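Local coordinates for putative oxidoreductase molybdopterin-binding subunit (Sulfolobus tokodaii, PDB 4ZOH), which binds a pterin cytosine dinucleotide cofactor and probably serves as the molybdenum-bearing catalytic subunit of an oxidoreductase of the aldehyde oxidase and xanthine dehydrogenase family, at residues I414-P419 with P563-Y568; V302-G307 with F376-D381; Y22-E27 with K240-R245; P164-G169 with Y182-S187. All blocks are in the same frame, centred on the assembly; numbering follows the deposited sequence.

Contact 1 of 4, residues I414-P419 with P563-Y568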
loop_
_atom_site.group_PDB
_atom_site.type_symbol
_atom_site.label_atom_id
_atom_site.label_comp_id
_atom_site.label_asym_id
_atom_site.label_seq_id
_atom_site.Cartn_x
_atom_site.Cartn_y
_atom_site.Cartn_z
ATOM N N ILE A 414 0.962 -17.517 -36.190
ATOM C CA ILE A 414 1.684 -18.438 -35.275
ATOM C C ILE A 414 1.421 -17.999 -33.849
ATOM O O ILE A 414 1.514 -16.843 -33.560
ATOM C CB ILE A 414 3.206 -18.553 -35.615
ATOM C CG1 ILE A 414 3.788 -17.182 -36.019
ATOM C CG2 ILE A 414 3.395 -19.555 -36.771
ATOM C CD1 ILE A 414 5.330 -17.097 -36.153
ATOM N N THR A 415 1.106 -18.929 -32.957
ATOM C CA THR A 415 0.674 -18.517 -31.617
ATOM C C THR A 415 1.081 -19.588 -30.649
ATOM O O THR A 415 1.460 -20.681 -31.088
ATOM C CB THR A 415 -0.895 -18.412 -31.523
ATOM O OG1 THR A 415 -1.444 -19.737 -31.468
ATOM C CG2 THR A 415 -1.507 -17.557 -32.660
ATOM N N ALA A 416 0.951 -19.286 -29.337
ATOM C CA ALA A 416 1.084 -20.274 -28.251
ATOM C C ALA A 416 2.537 -20.803 -28.129
ATOM O O ALA A 416 2.822 -22.023 -28.050
ATOM C CB ALA A 416 0.075 -21.406 -28.404
ATOM N N PHE A 417 3.447 -19.862 -28.129
ATOM C CA PHE A 417 4.869 -20.118 -27.943
ATOM C C PHE A 417 5.165 -20.635 -26.542
ATOM O O PHE A 417 4.390 -20.397 -25.542
ATOM C CB PHE A 417 5.626 -18.827 -28.206
ATOM C CG PHE A 417 5.298 -18.184 -29.525
ATOM C CD1 PHE A 417 6.117 -18.406 -30.656
ATOM C CD2 PHE A 417 4.147 -17.359 -29.672
ATOM C CE1 PHE A 417 5.820 -17.791 -31.890
ATOM C CE2 PHE A 417 3.840 -16.769 -30.919
ATOM C CZ PHE A 417 4.686 -16.992 -32.026
ATOM N N GLY A 418 6.257 -21.411 -26.456
ATOM C CA GLY A 418 6.679 -21.983 -25.173
ATOM C C GLY A 418 7.430 -20.956 -24.334
ATOM O O GLY A 418 7.322 -19.728 -24.613
ATOM N N PRO A 419 8.267 -21.426 -23.386
ATOM C CA PRO A 419 8.684 -22.829 -23.316
ATOM C C PRO A 419 7.814 -23.593 -22.382
ATOM O O PRO A 419 7.761 -24.841 -22.404
ATOM C CB PRO A 419 10.145 -22.723 -22.754
ATOM C CG PRO A 419 10.046 -21.497 -21.845
ATOM C CD PRO A 419 9.262 -20.537 -22.729
ATOM N N PRO A 563 5.334 -27.303 -31.816
ATOM C CA PRO A 563 5.644 -25.992 -32.294
ATOM C C PRO A 563 4.397 -25.015 -32.230
ATOM O O PRO A 563 3.267 -25.420 -31.838
ATOM C CB PRO A 563 6.114 -26.271 -33.716
ATOM C CG PRO A 563 5.332 -27.459 -34.150
ATOM C CD PRO A 563 5.217 -28.294 -32.913
ATOM N N PRO A 564 4.608 -23.721 -32.531
ATOM C CA PRO A 564 3.462 -22.809 -32.426
ATOM C C PRO A 564 2.219 -23.357 -33.233
ATOM O O PRO A 564 2.389 -23.846 -34.342
ATOM C CB PRO A 564 3.985 -21.505 -33.062
ATOM C CG PRO A 564 5.493 -21.606 -33.051
ATOM C CD PRO A 564 5.902 -23.013 -32.686
ATOM N N THR A 565 1.027 -23.326 -32.644
ATOM C CA THR A 565 -0.219 -23.685 -33.316
ATOM C C THR A 565 -0.708 -22.523 -34.170
ATOM O O THR A 565 -0.538 -21.340 -33.797
ATOM C CB THR A 565 -1.269 -24.132 -32.307
ATOM O OG1 THR A 565 -2.342 -24.802 -32.978
ATOM C CG2 THR A 565 -1.813 -22.934 -31.452
ATOM N N THR A 566 -1.292 -22.841 -35.334
ATOM C CA THR A 566 -1.518 -21.818 -36.383
ATOM C C THR A 566 -3.022 -21.588 -36.708
ATOM O O THR A 566 -3.634 -22.454 -37.343
ATOM C CB THR A 566 -0.761 -22.202 -37.685
ATOM O OG1 THR A 566 -1.242 -23.493 -38.143
ATOM C CG2 THR A 566 0.811 -22.253 -37.443
ATOM N N PRO A 567 -3.645 -20.454 -36.231
ATOM C CA PRO A 567 -5.020 -20.155 -36.707
ATOM C C PRO A 567 -4.907 -19.510 -38.063
ATOM O O PRO A 567 -3.808 -19.108 -38.458
ATOM C CB PRO A 567 -5.521 -19.109 -35.703
ATOM C CG PRO A 567 -4.268 -18.355 -35.324
ATOM C CD PRO A 567 -3.226 -19.476 -35.194
ATOM N N TYR A 568 -6.039 -19.352 -38.739
ATOM C CA TYR A 568 -6.098 -18.775 -40.080
ATOM C C TYR A 568 -7.512 -18.225 -40.268
ATOM O O TYR A 568 -8.446 -18.611 -39.550
ATOM C CB TYR A 568 -5.794 -19.878 -41.156
ATOM C CG TYR A 568 -6.727 -21.089 -41.046
ATOM C CD1 TYR A 568 -7.873 -21.199 -41.868
ATOM C CD2 TYR A 568 -6.506 -22.090 -40.087
ATOM C CE1 TYR A 568 -8.714 -22.311 -41.752
ATOM C CE2 TYR A 568 -7.354 -23.178 -39.950
ATOM C CZ TYR A 568 -8.472 -23.274 -40.780
ATOM O OH TYR A 568 -9.335 -24.332 -40.626
HETATM O O HOH W 1 1.610 -24.304 -29.666
#
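The carbonyl oxygen of Thr-565 takes two donors from Thr-415, its hydroxyl and its backbone N-H; the backbones of the two residues pair in a single antiparallel bridge of the hydrogen-bonded kind, between two loops of the molybdopterin-binding domain. The stronger donor is the hydroxyl: Thr-415 OG1 lies 3.0 Å from Thr-565 O and comes in from above the carbonyl plane, 39° out of it. Thr-415 N stands equally close to that oxygen, but its N-H is bent to 128° and the bond is weak. A chi1 of 75° sets OG1 between the backbone N and the carbonyl carbon, while CG2 swings to the other side and packs 3.6 Å from Pro-567 CD. Threonine thus suits the position by offering a donor on one branch and a methyl on the other. Thr-415 OG1 is also bonded to Gly-669 N, and the side chain lies about 6 Å from the pterin cofactor. A valine in its place would probably leave Thr-565 O with only the bent N-H from this segment and Gly-669 N without its acceptor. A water ties the loops together a second time, donating to Ala-416 O and to Pro-563 O at 3.0 Å each. The hydroxyls of Thr-565 and Thr-566 turn instead to the carboxylate of Asp-381, which leaves their methyls for packing: Thr-565 CG2 meets Ala-416 CB at 3.9 Å, and Thr-566 CG2 meets Ile-414 CG2. The rigid Pro-564 crosses Phe-417 at roughly a right angle, with Pro-564 CG 4.0 Å from Phe-417 CE1.

Contact 2 of 4, residues V302-G307 with F376-D381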
loop_
_atom_site.group_PDB
_atom_site.type_symbol
_atom_site.label_atom_id
_atom_site.label_comp_id
_atom_site.label_asym_id
_atom_site.label_seq_id
_atom_site.Cartn_x
_atom_site.Cartn_y
_atom_site.Cartn_z
ATOM N N VAL A 302 9.527 -12.551 -42.246
ATOM C CA VAL A 302 10.016 -13.339 -43.394
ATOM C C VAL A 302 9.318 -14.681 -43.415
ATOM O O VAL A 302 8.798 -15.094 -44.446
ATOM C CB VAL A 302 11.567 -13.583 -43.455
ATOM C CG1 VAL A 302 11.961 -14.097 -44.866
ATOM C CG2 VAL A 302 12.330 -12.303 -43.216
ATOM N N ARG A 303 9.266 -15.363 -42.291
ATOM C CA ARG A 303 8.796 -16.714 -42.365
ATOM C C ARG A 303 7.295 -16.824 -42.732
ATOM O O ARG A 303 6.819 -17.906 -43.051
ATOM C CB ARG A 303 9.179 -17.503 -41.122
ATOM C CG ARG A 303 8.339 -17.268 -39.875
ATOM C CD ARG A 303 9.261 -17.512 -38.653
ATOM N NE ARG A 303 9.423 -18.952 -38.522
ATOM C CZ ARG A 303 8.767 -19.737 -37.677
ATOM N NH1 ARG A 303 7.917 -19.231 -36.767
ATOM N NH2 ARG A 303 9.007 -21.044 -37.706
ATOM N N MET A 304 6.554 -15.719 -42.674
ATOM C CA MET A 304 5.099 -15.793 -42.913
ATOM C C MET A 304 4.716 -15.277 -44.291
ATOM O O MET A 304 3.555 -15.414 -44.668
ATOM C CB MET A 304 4.253 -15.044 -41.836
ATOM C CG MET A 304 4.485 -15.568 -40.432
ATOM S SD MET A 304 4.061 -17.277 -40.147
ATOM C CE MET A 304 2.310 -17.103 -40.460
ATOM N N LEU A 305 5.654 -14.635 -44.988
ATOM C CA LEU A 305 5.535 -14.281 -46.429
ATOM C C LEU A 305 4.901 -15.326 -47.374
ATOM O O LEU A 305 4.254 -14.941 -48.298
ATOM C CB LEU A 305 6.904 -13.931 -47.008
ATOM C CG LEU A 305 7.425 -12.532 -46.694
ATOM C CD1 LEU A 305 8.840 -12.320 -47.234
ATOM C CD2 LEU A 305 6.512 -11.469 -47.231
ATOM N N PRO A 306 5.100 -16.641 -47.161
ATOM C CA PRO A 306 4.354 -17.479 -48.110
ATOM C C PRO A 306 2.824 -17.533 -47.848
ATOM O O PRO A 306 2.059 -18.046 -48.695
ATOM C CB PRO A 306 4.978 -18.884 -47.915
ATOM C CG PRO A 306 6.281 -18.678 -47.188
ATOM C CD PRO A 306 5.965 -17.477 -46.300
ATOM N N GLY A 307 2.386 -17.074 -46.672
ATOM C CA GLY A 307 0.981 -17.023 -46.352
ATOM C C GLY A 307 0.316 -18.392 -46.463
ATOM O O GLY A 307 0.884 -19.423 -46.091
ATOM N N PHE A 376 9.344 -21.701 -45.980
ATOM C CA PHE A 376 10.369 -21.256 -45.052
ATOM C C PHE A 376 10.340 -22.069 -43.783
ATOM O O PHE A 376 10.836 -21.623 -42.743
ATOM C CB PHE A 376 10.249 -19.759 -44.763
ATOM C CG PHE A 376 10.712 -18.873 -45.886
ATOM C CD1 PHE A 376 11.783 -19.243 -46.701
ATOM C CD2 PHE A 376 10.104 -17.612 -46.104
ATOM C CE1 PHE A 376 12.215 -18.392 -47.733
ATOM C CE2 PHE A 376 10.515 -16.774 -47.139
ATOM C CZ PHE A 376 11.595 -17.157 -47.945
ATOM N N GLY A 377 9.695 -23.229 -43.849
ATOM C CA GLY A 377 9.705 -24.201 -42.768
ATOM C C GLY A 377 8.631 -24.072 -41.684
ATOM O O GLY A 377 8.677 -24.815 -40.698
ATOM N N VAL A 378 7.655 -23.158 -41.835
ATOM C CA VAL A 378 6.582 -23.065 -40.793
ATOM C C VAL A 378 5.552 -24.184 -41.027
ATOM O O VAL A 378 4.947 -24.270 -42.096
ATOM C CB VAL A 378 5.843 -21.723 -40.862
ATOM C CG1 VAL A 378 4.953 -21.558 -39.627
ATOM C CG2 VAL A 378 6.821 -20.580 -41.039
ATOM N N THR A 379 5.344 -25.024 -40.046
ATOM C CA THR A 379 4.278 -26.008 -40.142
ATOM C C THR A 379 2.912 -25.458 -39.670
ATOM O O THR A 379 2.707 -25.139 -38.486
ATOM C CB THR A 379 4.638 -27.274 -39.376
ATOM O OG1 THR A 379 5.795 -27.847 -40.008
ATOM C CG2 THR A 379 3.481 -28.333 -39.414
ATOM N N TYR A 380 2.007 -25.330 -40.628
ATOM C CA TYR A 380 0.645 -24.989 -40.367
ATOM C C TYR A 380 -0.004 -26.280 -39.944
ATOM O O TYR A 380 -0.084 -27.236 -40.740
ATOM C CB TYR A 380 0.026 -24.475 -41.623
ATOM C CG TYR A 380 0.678 -23.279 -42.266
ATOM C CD1 TYR A 380 1.459 -22.328 -41.539
ATOM C CD2 TYR A 380 0.500 -23.062 -43.633
ATOM C CE1 TYR A 380 2.064 -21.242 -42.191
ATOM C CE2 TYR A 380 1.079 -21.972 -44.278
ATOM C CZ TYR A 380 1.845 -21.061 -43.554
ATOM O OH TYR A 380 2.377 -19.988 -44.261
ATOM N N ASP A 381 -0.481 -26.347 -38.688
ATOM C CA ASP A 381 -0.716 -27.671 -38.100
ATOM C C ASP A 381 -2.040 -28.356 -38.348
ATOM O O ASP A 381 -2.080 -29.616 -38.435
ATOM C CB ASP A 381 -0.461 -27.664 -36.592
ATOM C CG ASP A 381 -1.277 -26.547 -35.828
ATOM O OD1 ASP A 381 -1.861 -25.603 -36.449
ATOM O OD2 ASP A 381 -1.264 -26.644 -34.570
HETATM O O HOH W 2 10.672 -20.675 -40.089
#
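The guanidinium of Arg-303 carries the methyl CG2 of Val-378 over one face, 3.8 Å above its plane and displaced toward the rim, while a water sits in plane at its edge. The ring of Phe-376 uses its edge: Val-302 O lies near the ring plane, 3.3 Å from Phe-376 CD2, and Pro-306 CG approaches the same ring obliquely. The Tyr-380 ring has the carbonyl oxygen of Val-378, two residues earlier in the chain, over one face, and Gly-307 O at its hydroxyl edge. These groups join the C-terminal end of helix 288-304, which runs into a type I turn from Met-304 to Gly-307, to a two-stranded antiparallel sheet made of strands 372-373 and 379-380. Tyr-380 OH donates to Gly-307 O, although the modelled 2.4 Å between them is too short to be taken literally. Gly-307 leaves helical geometry with a phi of 57°, a value that a residue without a side chain adopts easily. Asn-374 completes the polar joint by bonding both Arg-303 O and Tyr-380 OH through its amide nitrogen. The apolar part runs alongside: Val-302 CG1 touches Phe-376 CE2 at 3.8 Å, and the flexible Met-304 lies loosely against Val-378 CG2 with SD and the Tyr-380 ring with CE. With chi3 at -76° the arginine chain bends, which turns its flat end across the valine methyl rather than extending past it. The water at that end accepts from Arg-303 NE at 2.6 Å and donates to Phe-376 O at 2.8 Å.

Contact 3 of 4, residues Y22-E27 with K240-R245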
loop_
_atom_site.group_PDB
_atom_site.type_symbol
_atom_site.label_atom_id
_atom_site.label_comp_id
_atom_site.label_asym_id
_atom_site.label_seq_id
_atom_site.Cartn_x
_atom_site.Cartn_y
_atom_site.Cartn_z
ATOM N N TYR A 22 -4.096 0.246 -10.587
ATOM C CA TYR A 22 -3.029 0.268 -11.587
ATOM C C TYR A 22 -1.795 0.876 -10.841
ATOM O O TYR A 22 -1.939 1.409 -9.718
ATOM C CB TYR A 22 -3.415 1.148 -12.777
ATOM C CG TYR A 22 -4.609 0.622 -13.492
ATOM C CD1 TYR A 22 -4.475 -0.112 -14.665
ATOM C CD2 TYR A 22 -5.922 0.909 -13.004
ATOM C CE1 TYR A 22 -5.645 -0.587 -15.353
ATOM C CE2 TYR A 22 -7.100 0.453 -13.651
ATOM C CZ TYR A 22 -6.995 -0.307 -14.810
ATOM O OH TYR A 22 -8.186 -0.756 -15.455
ATOM N N VAL A 23 -0.627 0.812 -11.474
ATOM C CA VAL A 23 0.627 1.160 -10.757
ATOM C C VAL A 23 0.591 2.528 -10.095
ATOM O O VAL A 23 1.088 2.674 -8.977
ATOM C CB VAL A 23 1.921 0.923 -11.611
ATOM C CG1 VAL A 23 2.072 1.929 -12.729
ATOM C CG2 VAL A 23 3.192 0.856 -10.677
ATOM N N ASP A 24 -0.012 3.540 -10.757
ATOM C CA ASP A 24 0.001 4.877 -10.165
ATOM C C ASP A 24 -1.044 5.086 -9.066
ATOM O O ASP A 24 -1.011 6.123 -8.349
ATOM C CB ASP A 24 -0.099 5.991 -11.232
ATOM C CG ASP A 24 0.418 7.319 -10.720
ATOM O OD1 ASP A 24 1.333 7.264 -9.858
ATOM O OD2 ASP A 24 -0.032 8.414 -11.207
ATOM N N ASP A 25 -1.899 4.064 -8.870
ATOM C CA ASP A 25 -2.851 4.072 -7.770
ATOM C C ASP A 25 -2.217 3.552 -6.480
ATOM O O ASP A 25 -2.922 3.431 -5.453
ATOM C CB ASP A 25 -4.058 3.178 -8.079
ATOM C CG ASP A 25 -4.734 3.536 -9.412
ATOM O OD1 ASP A 25 -4.676 4.693 -9.863
ATOM O OD2 ASP A 25 -5.245 2.593 -9.999
ATOM N N ILE A 26 -0.943 3.138 -6.561
ATOM C CA ILE A 26 -0.242 2.571 -5.408
ATOM C C ILE A 26 0.705 3.570 -4.794
ATOM O O ILE A 26 1.380 4.280 -5.504
ATOM C CB ILE A 26 0.511 1.262 -5.732
ATOM C CG1 ILE A 26 -0.451 0.307 -6.459
ATOM C CG2 ILE A 26 0.986 0.644 -4.417
ATOM C CD1 ILE A 26 0.253 -0.841 -7.143
ATOM N N GLU A 27 0.729 3.607 -3.466
ATOM C CA GLU A 27 1.566 4.524 -2.701
ATOM C C GLU A 27 2.235 3.757 -1.559
ATOM O O GLU A 27 1.636 2.870 -0.981
ATOM C CB GLU A 27 0.760 5.689 -2.051
ATOM C CG GLU A 27 0.193 6.719 -3.003
ATOM C CD GLU A 27 1.217 7.287 -3.961
ATOM O OE1 GLU A 27 2.411 7.338 -3.622
ATOM O OE2 GLU A 27 0.822 7.681 -5.087
ATOM N N LYS A 240 8.525 6.271 -7.228
ATOM C CA LYS A 240 7.460 6.154 -8.223
ATOM C C LYS A 240 7.921 6.818 -9.514
ATOM O O LYS A 240 8.339 7.989 -9.520
ATOM C CB LYS A 240 6.184 6.895 -7.721
ATOM C CG LYS A 240 5.033 7.009 -8.721
ATOM C CD LYS A 240 4.287 5.652 -8.866
ATOM C CE LYS A 240 3.434 5.249 -7.644
ATOM N NZ LYS A 240 2.308 6.266 -7.510
ATOM N N TRP A 241 7.828 6.075 -10.603
ATOM C CA TRP A 241 8.113 6.666 -11.877
ATOM C C TRP A 241 6.839 6.578 -12.773
ATOM O O TRP A 241 6.318 5.442 -13.003
ATOM C CB TRP A 241 9.223 5.858 -12.554
ATOM C CG TRP A 241 9.313 6.212 -14.050
ATOM C CD1 TRP A 241 9.567 7.429 -14.584
ATOM C CD2 TRP A 241 9.066 5.336 -15.172
ATOM N NE1 TRP A 241 9.567 7.353 -15.987
ATOM C CE2 TRP A 241 9.279 6.081 -16.353
ATOM C CE3 TRP A 241 8.742 3.979 -15.291
ATOM C CZ2 TRP A 241 9.130 5.511 -17.665
ATOM C CZ3 TRP A 241 8.660 3.402 -16.592
ATOM C CH2 TRP A 241 8.829 4.185 -17.751
ATOM N N VAL A 242 6.368 7.719 -13.284
ATOM C CA VAL A 242 5.295 7.694 -14.304
ATOM C C VAL A 242 5.632 8.720 -15.391
ATOM O O VAL A 242 5.628 9.882 -15.128
ATOM C CB VAL A 242 3.890 7.970 -13.740
ATOM C CG1 VAL A 242 2.822 7.880 -14.855
ATOM C CG2 VAL A 242 3.565 7.013 -12.603
ATOM N N PRO A 243 5.927 8.270 -16.611
ATOM C CA PRO A 243 6.200 9.200 -17.731
ATOM C C PRO A 243 4.971 10.005 -18.128
ATOM O O PRO A 243 3.806 9.538 -17.928
ATOM C CB PRO A 243 6.632 8.257 -18.869
ATOM C CG PRO A 243 5.853 7.011 -18.546
ATOM C CD PRO A 243 5.851 6.875 -17.071
ATOM N N THR A 244 5.187 11.200 -18.648
ATOM C CA THR A 244 4.084 11.880 -19.340
ATOM C C THR A 244 3.769 11.138 -20.661
ATOM O O THR A 244 4.561 10.272 -21.153
ATOM C CB THR A 244 4.438 13.318 -19.677
ATOM O OG1 THR A 244 5.416 13.286 -20.712
ATOM C CG2 THR A 244 4.983 14.092 -18.407
ATOM N N ARG A 245 2.628 11.444 -21.255
ATOM C CA ARG A 245 2.256 10.730 -22.517
ATOM C C ARG A 245 3.205 11.201 -23.667
ATOM O O ARG A 245 3.548 10.413 -24.540
ATOM C CB ARG A 245 0.755 10.994 -22.881
ATOM C CG ARG A 245 0.310 10.467 -24.248
ATOM C CD ARG A 245 0.541 8.973 -24.430
ATOM N NE ARG A 245 -0.324 8.330 -23.452
ATOM C CZ ARG A 245 -0.605 7.034 -23.376
ATOM N NH1 ARG A 245 0.011 6.159 -24.186
ATOM N NH2 ARG A 245 -1.461 6.604 -22.425
HETATM O O HOH W 3 3.621 8.071 -5.843
#
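Lys-240 reaches Asp-24 by folding its chain: CG starts trans to the backbone N (chi1 173°), after which chi2, chi3 and chi4 all turn the same way and curl the ammonium back. Asp-24 meets it with a carboxylate also extended away from its own nitrogen, chi1 -159°, and the two side chains cross at about a right angle. The principal bond is a salt bridge in which Lys-240 NZ lies 2.7 Å from Asp-24 OD1, on the anti side of the oxygen and 21° out of the carboxylate plane. Weaker interactions gather round the same nitrogen: Ile-26 O stands 3.0 Å from Lys-240 NZ, and Glu-27 OE2, 3.2 Å from it, adds a second, longer salt bridge. A water accepts from Lys-240 NZ at 2.8 Å and donates to Glu-27 OE1 at 2.6 Å, so ammonium and glutamate are joined both directly and through solvent. Lysine suits the place because its long side chain can curl out from strand 239-241 to serve acceptors on the short 3-10 segment 23-25 and the residues after it. Val-242 packs against the aspartate, with its CG2 3.7 Å from Asp-24 CG. The other aspartate oxygen, OD2, pairs with Arg-88, while Asp-25 next door makes a salt bridge with a basic side chain of another protein chain. The network fastens the hammerhead region to a strand of the molybdopterin-binding region, and its two carboxylates probably stabilise the protonated form of Lys-240.

Contact 4 of 4, residues P164-G169 with Y182-S187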
loop_
_atom_site.group_PDB
_atom_site.type_symbol
_atom_site.label_atom_id
_atom_site.label_comp_id
_atom_site.label_asym_id
_atom_site.label_seq_id
_atom_site.Cartn_x
_atom_site.Cartn_y
_atom_site.Cartn_z
ATOM N N PRO A 164 -0.913 2.262 -25.574
ATOM C CA PRO A 164 -1.905 1.803 -24.583
ATOM C C PRO A 164 -2.377 3.013 -23.788
ATOM O O PRO A 164 -1.611 3.983 -23.619
ATOM C CB PRO A 164 -1.104 0.883 -23.661
ATOM C CG PRO A 164 0.328 1.344 -23.777
ATOM C CD PRO A 164 0.458 1.861 -25.194
ATOM N N LEU A 165 -3.627 2.987 -23.311
ATOM C CA LEU A 165 -4.148 4.205 -22.622
ATOM C C LEU A 165 -3.468 4.454 -21.271
ATOM O O LEU A 165 -3.433 5.597 -20.809
ATOM C CB LEU A 165 -5.646 4.028 -22.352
ATOM C CG LEU A 165 -6.644 5.047 -22.859
ATOM C CD1 LEU A 165 -7.650 4.882 -21.737
ATOM C CD2 LEU A 165 -6.277 6.529 -22.947
ATOM N N GLU A 166 -3.024 3.406 -20.603
ATOM C CA GLU A 166 -2.082 3.587 -19.482
ATOM C C GLU A 166 -0.636 3.417 -20.006
ATOM O O GLU A 166 -0.259 2.347 -20.578
ATOM C CB GLU A 166 -2.295 2.569 -18.312
ATOM C CG GLU A 166 -1.429 2.886 -17.072
ATOM C CD GLU A 166 -1.002 1.664 -16.273
ATOM O OE1 GLU A 166 -0.537 1.824 -15.114
ATOM O OE2 GLU A 166 -1.106 0.500 -16.754
ATOM N N THR A 167 0.174 4.437 -19.765
ATOM C CA THR A 167 1.652 4.359 -20.001
ATOM C C THR A 167 2.333 3.356 -19.112
ATOM O O THR A 167 1.700 2.746 -18.266
ATOM C CB THR A 167 2.356 5.679 -19.774
ATOM O OG1 THR A 167 2.250 6.034 -18.398
ATOM C CG2 THR A 167 1.717 6.827 -20.626
ATOM N N ARG A 168 3.614 3.103 -19.409
ATOM C CA ARG A 168 4.509 2.400 -18.482
ATOM C C ARG A 168 4.412 3.101 -17.150
ATOM O O ARG A 168 3.911 4.240 -17.057
ATOM C CB ARG A 168 5.986 2.495 -19.011
ATOM C CG ARG A 168 6.170 1.724 -20.327
ATOM C CD ARG A 168 7.448 2.167 -21.069
ATOM N NE ARG A 168 7.473 3.611 -21.232
ATOM C CZ ARG A 168 8.563 4.352 -21.436
ATOM N NH1 ARG A 168 8.407 5.667 -21.521
ATOM N NH2 ARG A 168 9.769 3.765 -21.602
ATOM N N GLY A 169 4.960 2.467 -16.120
ATOM C CA GLY A 169 5.045 3.152 -14.803
ATOM C C GLY A 169 5.516 2.115 -13.835
ATOM O O GLY A 169 5.323 0.880 -14.058
ATOM N N TYR A 182 6.836 -2.780 -8.410
ATOM C CA TYR A 182 5.517 -2.854 -9.076
ATOM C C TYR A 182 5.705 -2.227 -10.442
ATOM O O TYR A 182 6.356 -1.208 -10.538
ATOM C CB TYR A 182 4.444 -2.060 -8.359
ATOM C CG TYR A 182 4.179 -2.406 -6.910
ATOM C CD1 TYR A 182 3.022 -3.139 -6.552
ATOM C CD2 TYR A 182 5.045 -1.968 -5.902
ATOM C CE1 TYR A 182 2.732 -3.383 -5.223
ATOM C CE2 TYR A 182 4.765 -2.232 -4.570
ATOM C CZ TYR A 182 3.620 -2.936 -4.262
ATOM O OH TYR A 182 3.397 -3.214 -2.971
ATOM N N SER A 183 5.106 -2.788 -11.471
ATOM C CA SER A 183 5.321 -2.212 -12.761
ATOM C C SER A 183 4.151 -2.506 -13.670
ATOM O O SER A 183 3.554 -3.630 -13.620
ATOM C CB SER A 183 6.621 -2.780 -13.409
ATOM O OG SER A 183 6.910 -2.136 -14.667
ATOM N N SER A 184 3.898 -1.551 -14.548
ATOM C CA SER A 184 2.922 -1.741 -15.595
ATOM C C SER A 184 3.640 -2.569 -16.640
ATOM O O SER A 184 4.280 -2.048 -17.543
ATOM C CB SER A 184 2.392 -0.390 -16.141
ATOM O OG SER A 184 1.385 -0.620 -17.127
ATOM N N THR A 185 3.636 -3.860 -16.433
ATOM C CA THR A 185 4.433 -4.732 -17.275
ATOM C C THR A 185 3.539 -5.862 -17.817
ATOM O O THR A 185 2.435 -6.051 -17.270
ATOM C CB THR A 185 5.620 -5.338 -16.471
ATOM O OG1 THR A 185 6.457 -6.074 -17.348
ATOM C CG2 THR A 185 5.153 -6.245 -15.349
ATOM N N GLN A 186 4.034 -6.639 -18.794
ATOM C CA GLN A 186 3.266 -7.808 -19.334
ATOM C C GLN A 186 3.492 -9.126 -18.588
ATOM O O GLN A 186 2.814 -10.127 -18.834
ATOM C CB GLN A 186 3.455 -7.982 -20.848
ATOM C CG GLN A 186 2.935 -6.782 -21.604
ATOM C CD GLN A 186 2.999 -6.929 -23.112
ATOM O OE1 GLN A 186 3.273 -5.947 -23.817
ATOM N NE2 GLN A 186 2.798 -8.123 -23.603
ATOM N N SER A 187 4.426 -9.125 -17.632
ATOM C CA SER A 187 4.695 -10.335 -16.884
ATOM C C SER A 187 5.517 -9.987 -15.666
ATOM O O SER A 187 6.654 -9.562 -15.831
ATOM C CB SER A 187 5.534 -11.337 -17.721
ATOM O OG SER A 187 5.826 -12.517 -16.971
HETATM O O HOH W 4 6.772 0.236 -16.577
#
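Ser-184 grips the 164-169 loop at two points, and here the fit is close. Its hydroxyl donates to the carboxylate of Glu-166, with Ser-184 OG 2.8 Å from Glu-166 OE2 and well above the carboxylate plane, 59° out of it. Its backbone donates as well: Ser-184 N lies 2.9 Å from Gly-169 O in a bond that is nearly straight at 170°. A CA-H...O contact from Ser-183 CA to Gly-169 O, 3.4 Å, adds to the hold on that oxygen. Serine suits the place because its short hydroxyl, carried over to the acid by a chi1 of -177°, can donate there while also bonding Lys-218; the residue is the centre of an inverse gamma turn. Glu-166 OE2 also accepts from Gly-212 N. An alanine in place of Glu-166 would probably leave both Ser-184 OG and Gly-212 N without this acceptor and open a gap beside the turn. The other side is looser and mediated by water: one molecule accepts from Gly-169 N at 2.9 Å and donates to Ser-183 OG, a hydroxyl whose main partner is Glu-225. Leu-165, just before Glu-166, touches the iron-sulfur cluster. Gly-169 directly precedes strand 170-174 and Ser-184 directly follows strand 179-183, so their bond continues this antiparallel pair, with helix 188-199 packed against Ser-183 and helix 245-251 against Thr-167.

How the contacts relate
From the N terminus, segment 22-27 opens a long loop that contact 3 closes at residues 240-245. Contact 4 lies wholly within that span, closing the open end of the hairpin of strands 170-174 and 179-183. Their centres are about 9 Å apart, both reach the same mixed sheet, and Arg-245 NH1 probably bonds Pro-164 O between them. Contact 2 then closes a separate loop, tying the end of helix 288-304 to strand 379-380, and contact 1 a later one, tying the loop after strand 405-412 to the loop before strand 568-577. These follow in series without crossing, yet the carboxylate of Asp-381 in contact 2 probably bonds the hydroxyls of Thr-565 and Thr-566 in contact 1.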